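Local atomic coordinates of antistasin (PDB entry 1SKZ), a protein that inhibits blood coagulation factor Xa, a serine protease, and thereby acts as an anticoagulant. Residues A[19-28]-A[42-50]; A[86-97]-A[102-110]. All blocks are in the same frame, centred on the assembly; numbering follows the deposited sequence.

Contact 1: residues A[19-28]-A[42-50]; sequences CNIITDRCTC and QRSRYGCEF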
loop_
_atom_site.group_PDB
_atom_site.type_symbol
_atom_site.label_atom_id
_atom_site.label_comp_id
_atom_site.label_asym_id
_atom_site.label_seq_id
_atom_site.Cartn_x
_atom_site.Cartn_y
_atom_site.Cartn_z
ATOM N N CYS A 19 9.637 10.136 1.903
ATOM C CA CYS A 19 8.925 11.305 1.427
ATOM C C CYS A 19 7.422 11.105 1.191
ATOM O O CYS A 19 7.004 10.129 0.543
ATOM C CB CYS A 19 9.590 11.786 0.158
ATOM S SG CYS A 19 9.040 13.446 -0.273
ATOM N N ASN A 20 6.625 11.975 1.805
ATOM C CA ASN A 20 5.199 12.052 1.549
ATOM C C ASN A 20 4.933 12.995 0.377
ATOM O O ASN A 20 5.355 14.139 0.381
ATOM C CB ASN A 20 4.452 12.524 2.805
ATOM C CG ASN A 20 2.931 12.495 2.641
ATOM O OD1 ASN A 20 2.376 13.112 1.723
ATOM N ND2 ASN A 20 2.249 11.809 3.563
ATOM N N ILE A 21 4.335 12.452 -0.681
ATOM C CA ILE A 21 4.305 13.112 -1.957
ATOM C C ILE A 21 3.218 14.167 -1.923
ATOM O O ILE A 21 3.270 15.146 -2.658
ATOM C CB ILE A 21 4.045 12.094 -3.095
ATOM C CG1 ILE A 21 4.536 12.687 -4.415
ATOM C CG2 ILE A 21 2.527 11.662 -3.110
ATOM C CD1 ILE A 21 4.195 11.873 -5.616
ATOM N N ILE A 22 2.304 14.031 -0.978
ATOM C CA ILE A 22 1.284 15.042 -0.803
ATOM C C ILE A 22 1.822 16.275 -0.054
ATOM O O ILE A 22 1.737 17.402 -0.569
ATOM C CB ILE A 22 0.031 14.463 -0.086
ATOM C CG1 ILE A 22 -0.633 13.408 -0.981
ATOM C CG2 ILE A 22 -0.996 15.567 0.172
ATOM C CD1 ILE A 22 -1.944 12.855 -0.402
ATOM N N THR A 23 2.449 16.055 1.093
ATOM C CA THR A 23 2.821 17.168 1.957
ATOM C C THR A 23 4.245 17.614 1.702
ATOM O O THR A 23 4.630 18.707 2.092
ATOM C CB THR A 23 2.664 16.819 3.458
ATOM O OG1 THR A 23 3.511 15.706 3.798
ATOM C CG2 THR A 23 1.222 16.478 3.770
ATOM N N ASP A 24 4.969 16.802 0.948
ATOM C CA ASP A 24 6.395 16.963 0.692
ATOM C C ASP A 24 7.265 17.056 1.945
ATOM O O ASP A 24 8.420 17.537 1.892
ATOM C CB ASP A 24 6.653 18.143 -0.236
ATOM C CG ASP A 24 7.817 17.890 -1.157
ATOM O OD1 ASP A 24 8.324 16.733 -1.218
ATOM O OD2 ASP A 24 8.264 18.862 -1.803
ATOM N N ARG A 25 6.779 16.400 2.999
ATOM C CA ARG A 25 7.487 16.266 4.272
ATOM C C ARG A 25 7.785 14.761 4.549
ATOM O O ARG A 25 7.098 13.878 4.034
ATOM C CB ARG A 25 6.609 16.910 5.354
ATOM C CG ARG A 25 7.097 16.922 6.795
ATOM C CD ARG A 25 6.130 17.839 7.639
ATOM N NE ARG A 25 6.092 17.573 9.092
ATOM C CZ ARG A 25 4.994 17.255 9.787
ATOM N NH1 ARG A 25 3.864 16.868 9.186
ATOM N NH2 ARG A 25 5.050 17.265 11.109
ATOM N N CYS A 26 8.923 14.493 5.188
ATOM C CA CYS A 26 9.391 13.138 5.470
ATOM C C CYS A 26 8.662 12.529 6.642
ATOM O O CYS A 26 9.253 12.348 7.710
ATOM C CB CYS A 26 10.872 13.162 5.801
ATOM S SG CYS A 26 11.850 13.690 4.384
ATOM N N THR A 27 7.372 12.252 6.472
ATOM C CA THR A 27 6.578 11.758 7.574
ATOM C C THR A 27 6.216 10.298 7.358
ATOM O O THR A 27 5.534 9.689 8.186
ATOM C CB THR A 27 5.332 12.577 7.720
ATOM O OG1 THR A 27 4.703 12.674 6.440
ATOM C CG2 THR A 27 5.680 14.004 8.201
ATOM N N CYS A 28 6.754 9.706 6.301
ATOM C CA CYS A 28 6.373 8.351 5.921
ATOM C C CYS A 28 7.392 7.420 6.483
ATOM O O CYS A 28 8.538 7.817 6.660
ATOM C CB CYS A 28 6.367 8.207 4.392
ATOM S SG CYS A 28 5.006 9.096 3.593
ATOM N N GLN A 42 3.000 1.748 -5.138
ATOM C CA GLN A 42 1.711 2.316 -4.780
ATOM C C GLN A 42 1.836 3.193 -3.563
ATOM O O GLN A 42 2.787 3.074 -2.797
ATOM C CB GLN A 42 0.687 1.200 -4.524
ATOM C CG GLN A 42 0.489 0.398 -5.786
ATOM C CD GLN A 42 -0.768 -0.431 -5.786
ATOM O OE1 GLN A 42 -1.792 -0.055 -5.192
ATOM N NE2 GLN A 42 -0.696 -1.598 -6.437
ATOM N N ARG A 43 0.923 4.132 -3.424
ATOM C CA ARG A 43 0.920 4.958 -2.234
ATOM C C ARG A 43 -0.420 4.823 -1.541
ATOM O O ARG A 43 -1.447 4.605 -2.190
ATOM C CB ARG A 43 1.196 6.435 -2.595
ATOM C CG ARG A 43 2.631 6.669 -3.105
ATOM C CD ARG A 43 2.987 8.129 -3.099
ATOM N NE ARG A 43 4.314 8.404 -3.651
ATOM C CZ ARG A 43 5.340 8.838 -2.932
ATOM N NH1 ARG A 43 5.200 9.102 -1.635
ATOM N NH2 ARG A 43 6.507 8.993 -3.523
ATOM N N SER A 44 -0.423 4.991 -0.221
ATOM C CA SER A 44 -1.664 5.288 0.487
ATOM C C SER A 44 -2.249 6.617 0.006
ATOM O O SER A 44 -1.555 7.451 -0.605
ATOM C CB SER A 44 -1.421 5.341 2.003
ATOM O OG SER A 44 -0.513 6.373 2.321
ATOM N N ARG A 45 -3.552 6.774 0.204
ATOM C CA ARG A 45 -4.239 7.997 -0.238
ATOM C C ARG A 45 -3.726 9.222 0.542
ATOM O O ARG A 45 -4.003 10.363 0.143
ATOM C CB ARG A 45 -5.747 7.880 -0.047
ATOM C CG ARG A 45 -6.196 7.635 1.391
ATOM C CD ARG A 45 -7.641 8.009 1.514
ATOM N NE ARG A 45 -8.542 6.971 1.016
ATOM C CZ ARG A 45 -9.808 7.176 0.679
ATOM N NH1 ARG A 45 -10.505 8.054 1.386
ATOM N NH2 ARG A 45 -10.499 6.191 0.099
ATOM N N TYR A 46 -3.058 8.984 1.683
ATOM C CA TYR A 46 -2.431 10.088 2.422
ATOM C C TYR A 46 -0.989 10.346 2.034
ATOM O O TYR A 46 -0.359 11.193 2.631
ATOM C CB TYR A 46 -2.553 9.878 3.930
ATOM C CG TYR A 46 -3.976 10.161 4.442
ATOM C CD1 TYR A 46 -4.458 11.481 4.524
ATOM C CD2 TYR A 46 -4.863 9.109 4.741
ATOM C CE1 TYR A 46 -5.775 11.749 4.867
ATOM C CE2 TYR A 46 -6.197 9.372 5.094
ATOM C CZ TYR A 46 -6.647 10.705 5.146
ATOM O OH TYR A 46 -7.969 10.991 5.450
ATOM N N GLY A 47 -0.459 9.594 1.066
ATOM C CA GLY A 47 0.771 9.974 0.389
ATOM C C GLY A 47 2.062 9.217 0.660
ATOM O O GLY A 47 3.133 9.637 0.198
ATOM N N CYS A 48 1.974 8.080 1.350
ATOM C CA CYS A 48 3.141 7.220 1.596
ATOM C C CYS A 48 3.231 5.949 0.720
ATOM O O CYS A 48 2.261 5.197 0.581
ATOM C CB CYS A 48 3.184 6.810 3.083
ATOM S SG CYS A 48 3.294 8.217 4.230
ATOM N N GLU A 49 4.413 5.727 0.146
ATOM C CA GLU A 49 4.743 4.486 -0.580
ATOM C C GLU A 49 4.725 3.236 0.310
ATOM O O GLU A 49 5.096 3.281 1.499
ATOM C CB GLU A 49 6.125 4.600 -1.259
ATOM C CG GLU A 49 6.085 5.427 -2.528
ATOM C CD GLU A 49 7.410 5.509 -3.256
ATOM O OE1 GLU A 49 8.439 5.343 -2.600
ATOM O OE2 GLU A 49 7.418 5.757 -4.491
ATOM N N PHE A 50 4.292 2.130 -0.272
ATOM C CA PHE A 50 4.386 0.860 0.396
ATOM C C PHE A 50 4.786 -0.140 -0.655
ATOM O O PHE A 50 4.673 0.152 -1.859
ATOM C CB PHE A 50 3.050 0.500 1.044
ATOM C CG PHE A 50 2.700 1.402 2.164
ATOM C CD1 PHE A 50 3.491 1.415 3.322
ATOM C CD2 PHE A 50 1.727 2.400 1.992
ATOM C CE1 PHE A 50 3.337 2.427 4.290
ATOM C CE2 PHE A 50 1.548 3.405 2.941
ATOM C CZ PHE A 50 2.351 3.428 4.096
HETATM O O HOH W 1 6.681 7.395 0.732
#
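The guanidinium of Arg43 lies flat under Ile21, whose CB sits over the centre of one face, 3.5 Å from CZ. In the guanidinium plane, NH1 donates to two carbonyls, one from each segment: Cys19 O at 3.0 Å and Gly47 O at 2.8 Å. Gly47 O is itself gripped twice, since Ile21 N also donates to it (3.2 Å, 164° at the hydrogen). Next door, Asn20 ND2 bonds to Tyr46 O at 2.8 Å, with the acceptor somewhat out of the amide plane, and the CD1 tip of Ile22 packs on the carbonyl of Arg45. A left-handed disulfide, Cys28–Cys48 (chi3 -83°), ties the segments covalently, as expected in a small antistasin-family domain that has little secondary structure and relies on cystines. The second shell fixes these groups. With CG opposite its backbone N (chi1 -174°), Asn20 brings ND2 to Tyr46 O and OD1 back to Thr23 N, an Asx motif. The type I turn from Ser44 to Gly47 presents the carbonyls of Tyr46 and Gly47. Glu49 CG covers the opposite face of the Arg43 guanidinium, while water 1 links Cys19 O to Glu49 N. Farther out, disulfides to Cys8 and Cys13 secure Cys19 and Cys26.

Contact 2: residues A[86-97]-A[102-110]; sequences INCRKTCPNGLK and GCEYCECRP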
loop_
_atom_site.group_PDB
_atom_site.type_symbol
_atom_site.label_atom_id
_atom_site.label_comp_id
_atom_site.label_asym_id
_atom_site.label_seq_id
_atom_site.Cartn_x
_atom_site.Cartn_y
_atom_site.Cartn_z
ATOM N N ILE A 86 -13.162 23.817 -1.494
ATOM C CA ILE A 86 -14.095 22.884 -0.882
ATOM C C ILE A 86 -15.029 23.573 0.118
ATOM O O ILE A 86 -15.838 22.903 0.758
ATOM C CB ILE A 86 -13.316 21.710 -0.189
ATOM C CG1 ILE A 86 -12.463 22.231 0.966
ATOM C CG2 ILE A 86 -12.399 21.021 -1.220
ATOM C CD1 ILE A 86 -12.020 21.135 1.959
ATOM N N ASN A 87 -14.959 24.910 0.195
ATOM C CA ASN A 87 -15.742 25.740 1.138
ATOM C C ASN A 87 -15.991 25.057 2.447
ATOM O O ASN A 87 -17.123 24.732 2.769
ATOM C CB ASN A 87 -17.089 26.154 0.550
ATOM C CG ASN A 87 -17.791 27.270 1.370
ATOM O OD1 ASN A 87 -17.161 28.115 2.045
ATOM N ND2 ASN A 87 -19.114 27.275 1.288
ATOM N N CYS A 88 -14.934 24.901 3.227
ATOM C CA CYS A 88 -14.991 24.127 4.438
ATOM C C CYS A 88 -14.504 25.034 5.555
ATOM O O CYS A 88 -13.385 25.552 5.491
ATOM C CB CYS A 88 -14.064 22.911 4.322
ATOM S SG CYS A 88 -14.245 21.776 5.719
ATOM N N ARG A 89 -15.324 25.196 6.589
ATOM C CA ARG A 89 -14.948 26.007 7.733
ATOM C C ARG A 89 -14.900 25.204 9.029
ATOM O O ARG A 89 -14.858 25.780 10.137
ATOM C CB ARG A 89 -15.897 27.204 7.844
ATOM C CG ARG A 89 -15.750 28.196 6.671
ATOM C CD ARG A 89 -14.290 28.626 6.449
ATOM N NE ARG A 89 -14.137 29.548 5.314
ATOM C CZ ARG A 89 -13.665 29.207 4.116
ATOM N NH1 ARG A 89 -13.263 27.954 3.904
ATOM N NH2 ARG A 89 -13.536 30.133 3.150
ATOM N N LYS A 90 -14.652 23.900 8.885
ATOM C CA LYS A 90 -14.435 23.043 10.060
ATOM C C LYS A 90 -13.071 23.179 10.678
ATOM O O LYS A 90 -12.046 23.214 9.995
ATOM C CB LYS A 90 -14.650 21.560 9.739
ATOM C CG LYS A 90 -16.065 21.248 9.280
ATOM C CD LYS A 90 -16.261 19.800 8.942
ATOM C CE LYS A 90 -17.708 19.642 8.615
ATOM N NZ LYS A 90 -18.028 18.260 8.292
ATOM N N THR A 91 -13.071 23.048 11.996
ATOM C CA THR A 91 -11.853 22.903 12.756
ATOM C C THR A 91 -11.762 21.429 13.180
ATOM O O THR A 91 -12.746 20.795 13.594
ATOM C CB THR A 91 -11.879 23.860 13.998
ATOM O OG1 THR A 91 -12.037 25.219 13.539
ATOM C CG2 THR A 91 -10.584 23.735 14.828
ATOM N N CYS A 92 -10.599 20.859 12.937
ATOM C CA CYS A 92 -10.367 19.451 13.178
ATOM C C CYS A 92 -8.993 19.413 13.856
ATOM O O CYS A 92 -8.127 20.209 13.509
ATOM C CB CYS A 92 -10.341 18.704 11.830
ATOM S SG CYS A 92 -11.776 18.978 10.711
ATOM N N PRO A 93 -8.818 18.572 14.910
ATOM C CA PRO A 93 -7.491 18.195 15.435
ATOM C C PRO A 93 -6.651 17.372 14.454
ATOM O O PRO A 93 -5.465 17.657 14.244
ATOM C CB PRO A 93 -7.832 17.375 16.667
ATOM C CG PRO A 93 -9.155 16.713 16.305
ATOM C CD PRO A 93 -9.896 17.842 15.607
ATOM N N ASN A 94 -7.253 16.318 13.902
ATOM C CA ASN A 94 -6.551 15.445 12.960
ATOM C C ASN A 94 -6.424 16.078 11.581
ATOM O O ASN A 94 -5.864 15.464 10.675
ATOM C CB ASN A 94 -7.290 14.116 12.785
ATOM C CG ASN A 94 -7.059 13.150 13.925
ATOM O OD1 ASN A 94 -6.326 13.445 14.879
ATOM N ND2 ASN A 94 -7.686 11.975 13.831
ATOM N N GLY A 95 -7.100 17.201 11.373
ATOM C CA GLY A 95 -7.180 17.752 10.030
ATOM C C GLY A 95 -8.200 17.027 9.169
ATOM O O GLY A 95 -8.809 16.020 9.598
ATOM N N LEU A 96 -8.344 17.492 7.935
ATOM C CA LEU A 96 -9.419 17.040 7.059
ATOM C C LEU A 96 -9.129 15.668 6.386
ATOM O O LEU A 96 -7.982 15.333 6.029
ATOM C CB LEU A 96 -9.689 18.101 5.966
ATOM C CG LEU A 96 -10.302 19.488 6.288
ATOM C CD1 LEU A 96 -10.264 20.349 5.051
ATOM C CD2 LEU A 96 -11.733 19.371 6.823
ATOM N N LYS A 97 -10.195 14.941 6.089
ATOM C CA LYS A 97 -10.056 13.677 5.367
ATOM C C LYS A 97 -9.567 13.960 3.949
ATOM O O LYS A 97 -9.954 14.959 3.344
ATOM C CB LYS A 97 -11.408 12.936 5.294
ATOM C CG LYS A 97 -11.920 12.390 6.626
ATOM C CD LYS A 97 -13.247 11.621 6.414
ATOM C CE LYS A 97 -13.830 11.065 7.733
ATOM N NZ LYS A 97 -15.248 10.573 7.522
ATOM N N GLY A 102 -6.477 11.551 -3.150
ATOM C CA GLY A 102 -5.632 12.368 -2.282
ATOM C C GLY A 102 -6.097 13.816 -2.088
ATOM O O GLY A 102 -5.294 14.699 -1.778
ATOM N N CYS A 103 -7.390 14.055 -2.280
ATOM C CA CYS A 103 -7.935 15.401 -2.206
ATOM C C CYS A 103 -8.630 15.585 -0.882
ATOM O O CYS A 103 -9.472 14.775 -0.498
ATOM C CB CYS A 103 -8.936 15.622 -3.347
ATOM S SG CYS A 103 -8.286 15.519 -5.051
ATOM N N GLU A 104 -8.364 16.699 -0.219
ATOM C CA GLU A 104 -9.118 17.038 0.995
ATOM C C GLU A 104 -10.557 17.347 0.703
ATOM O O GLU A 104 -10.890 17.926 -0.354
ATOM C CB GLU A 104 -8.495 18.229 1.734
ATOM C CG GLU A 104 -7.123 17.908 2.269
ATOM C CD GLU A 104 -6.587 18.994 3.167
ATOM O OE1 GLU A 104 -6.748 20.179 2.800
ATOM O OE2 GLU A 104 -6.008 18.650 4.226
ATOM N N TYR A 105 -11.423 16.920 1.618
ATOM C CA TYR A 105 -12.808 17.347 1.581
ATOM C C TYR A 105 -13.292 17.591 2.990
ATOM O O TYR A 105 -12.532 17.449 3.941
ATOM C CB TYR A 105 -13.690 16.325 0.836
ATOM C CG TYR A 105 -13.752 14.921 1.457
ATOM C CD1 TYR A 105 -12.721 14.008 1.254
ATOM C CD2 TYR A 105 -14.870 14.509 2.196
ATOM C CE1 TYR A 105 -12.793 12.716 1.770
ATOM C CE2 TYR A 105 -14.943 13.241 2.705
ATOM C CZ TYR A 105 -13.908 12.349 2.488
ATOM O OH TYR A 105 -14.009 11.071 2.982
ATOM N N CYS A 106 -14.475 18.189 3.079
ATOM C CA CYS A 106 -14.934 18.803 4.322
ATOM C C CYS A 106 -15.518 17.825 5.345
ATOM O O CYS A 106 -16.714 17.875 5.671
ATOM C CB CYS A 106 -15.930 19.902 3.985
ATOM S SG CYS A 106 -16.128 21.097 5.316
ATOM N N GLU A 107 -14.633 16.978 5.875
ATOM C CA GLU A 107 -14.914 16.046 6.972
ATOM C C GLU A 107 -13.632 15.854 7.783
ATOM O O GLU A 107 -12.530 15.850 7.236
ATOM C CB GLU A 107 -15.407 14.684 6.459
ATOM C CG GLU A 107 -16.865 14.681 6.091
ATOM C CD GLU A 107 -17.308 13.380 5.433
ATOM O OE1 GLU A 107 -16.924 12.305 5.959
ATOM O OE2 GLU A 107 -18.081 13.411 4.424
ATOM N N CYS A 108 -13.765 15.905 9.105
ATOM C CA CYS A 108 -12.605 15.763 9.970
ATOM C C CYS A 108 -12.161 14.323 9.970
ATOM O O CYS A 108 -13.002 13.409 10.018
ATOM C CB CYS A 108 -12.930 16.192 11.400
ATOM S SG CYS A 108 -13.322 17.960 11.551
ATOM N N ARG A 109 -10.844 14.134 9.973
ATOM C CA ARG A 109 -10.274 12.806 10.121
ATOM C C ARG A 109 -10.671 12.292 11.478
ATOM O O ARG A 109 -10.454 12.969 12.493
ATOM C CB ARG A 109 -8.742 12.847 10.033
ATOM C CG ARG A 109 -8.191 12.865 8.633
ATOM C CD ARG A 109 -6.691 12.842 8.639
ATOM N NE ARG A 109 -6.153 11.488 8.628
ATOM C CZ ARG A 109 -4.872 11.200 8.392
ATOM N NH1 ARG A 109 -4.012 12.179 8.109
ATOM N NH2 ARG A 109 -4.456 9.929 8.381
ATOM N N PRO A 110 -11.215 11.068 11.526
ATOM C CA PRO A 110 -11.528 10.392 12.794
ATOM C C PRO A 110 -10.249 10.108 13.581
ATOM O O PRO A 110 -10.178 10.464 14.773
ATOM C CB PRO A 110 -12.222 9.095 12.349
ATOM C CG PRO A 110 -12.657 9.370 10.905
ATOM C CD PRO A 110 -11.555 10.231 10.367
HETATM O O HOH W 2 -16.644 16.242 10.108
HETATM O O HOH W 3 -5.253 16.126 5.356
#
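Ile86 opens the contact by laying CD1 against the backbone of Tyr105, with CG2 near Glu104 O. Two residues on, Cys88 is joined to Cys106 by a disulfide (chi3 78°). Between this bridge and the next lies the reactive bond assigned to this second repeat, Arg89–Lys90. The Arg89 side chain starts away from 102-110, whereas Lys90 reaches back: its extended chain passes Cys106 SG, and NZ comes from above the carbonyl plane of Cys106 to bond O at 3.0 Å. Water 2 joins the same NZ to Cys108 N. Cys92 then forms the second bridge, to Cys108, of opposite hand (chi3 -68°). Asn94 lays CB against Arg109 CB (3.4 Å), and its ND2 makes a weak bond to Arg109 O. From here the chains pair antiparallel. Gly95 O accepts from Arg109 N at 2.8 Å, Leu96 faces Cys108 as a non-hydrogen-bonded pair, and Lys97 N donates to Glu107 O at 2.8 Å. Because the second segment turns a corner at Cys106 and Glu107, Lys97 O can also take Tyr105 N (3.0 Å). The extended Lys97 side chain crosses the Tyr105 ring obliquely, CB making an off-centre CH-pi contact, and ends in a salt bridge from NZ to Glu107 OE1 at 2.9 Å. The salt bridge to Glu107 probably offsets part of the ammonium charge of Lys97, a residue of a predicted heparin-binding group, while two disulfides and the Lys90 bond would restrain the reactive loop against the body of the domain.

In the fold
Contact 1 closes before contact 2 opens along the chain, and their centres lie about 18 Å apart. Contact 1 lies nearer the centre of the folded chain (about 6 Å, against about 15 Å for contact 2, between centres) and joins the loop after helix 8-11 to the hairpin of strands 41-43 and 49-50; contact 2 involves strands 96-98 and 104-105 within the second antistasin-like repeat. They meet through Tyr46, which packs on Lys97, makes a cation-pi contact with Arg109 and hydrogen-bonds through OH to Arg98 N. The turn carrying Tyr46 and Ile22, which touches Gly102, thus bring the two regions together beside predicted heparin-binding residues Lys97 and Arg98, and both contacts reach the second subunit.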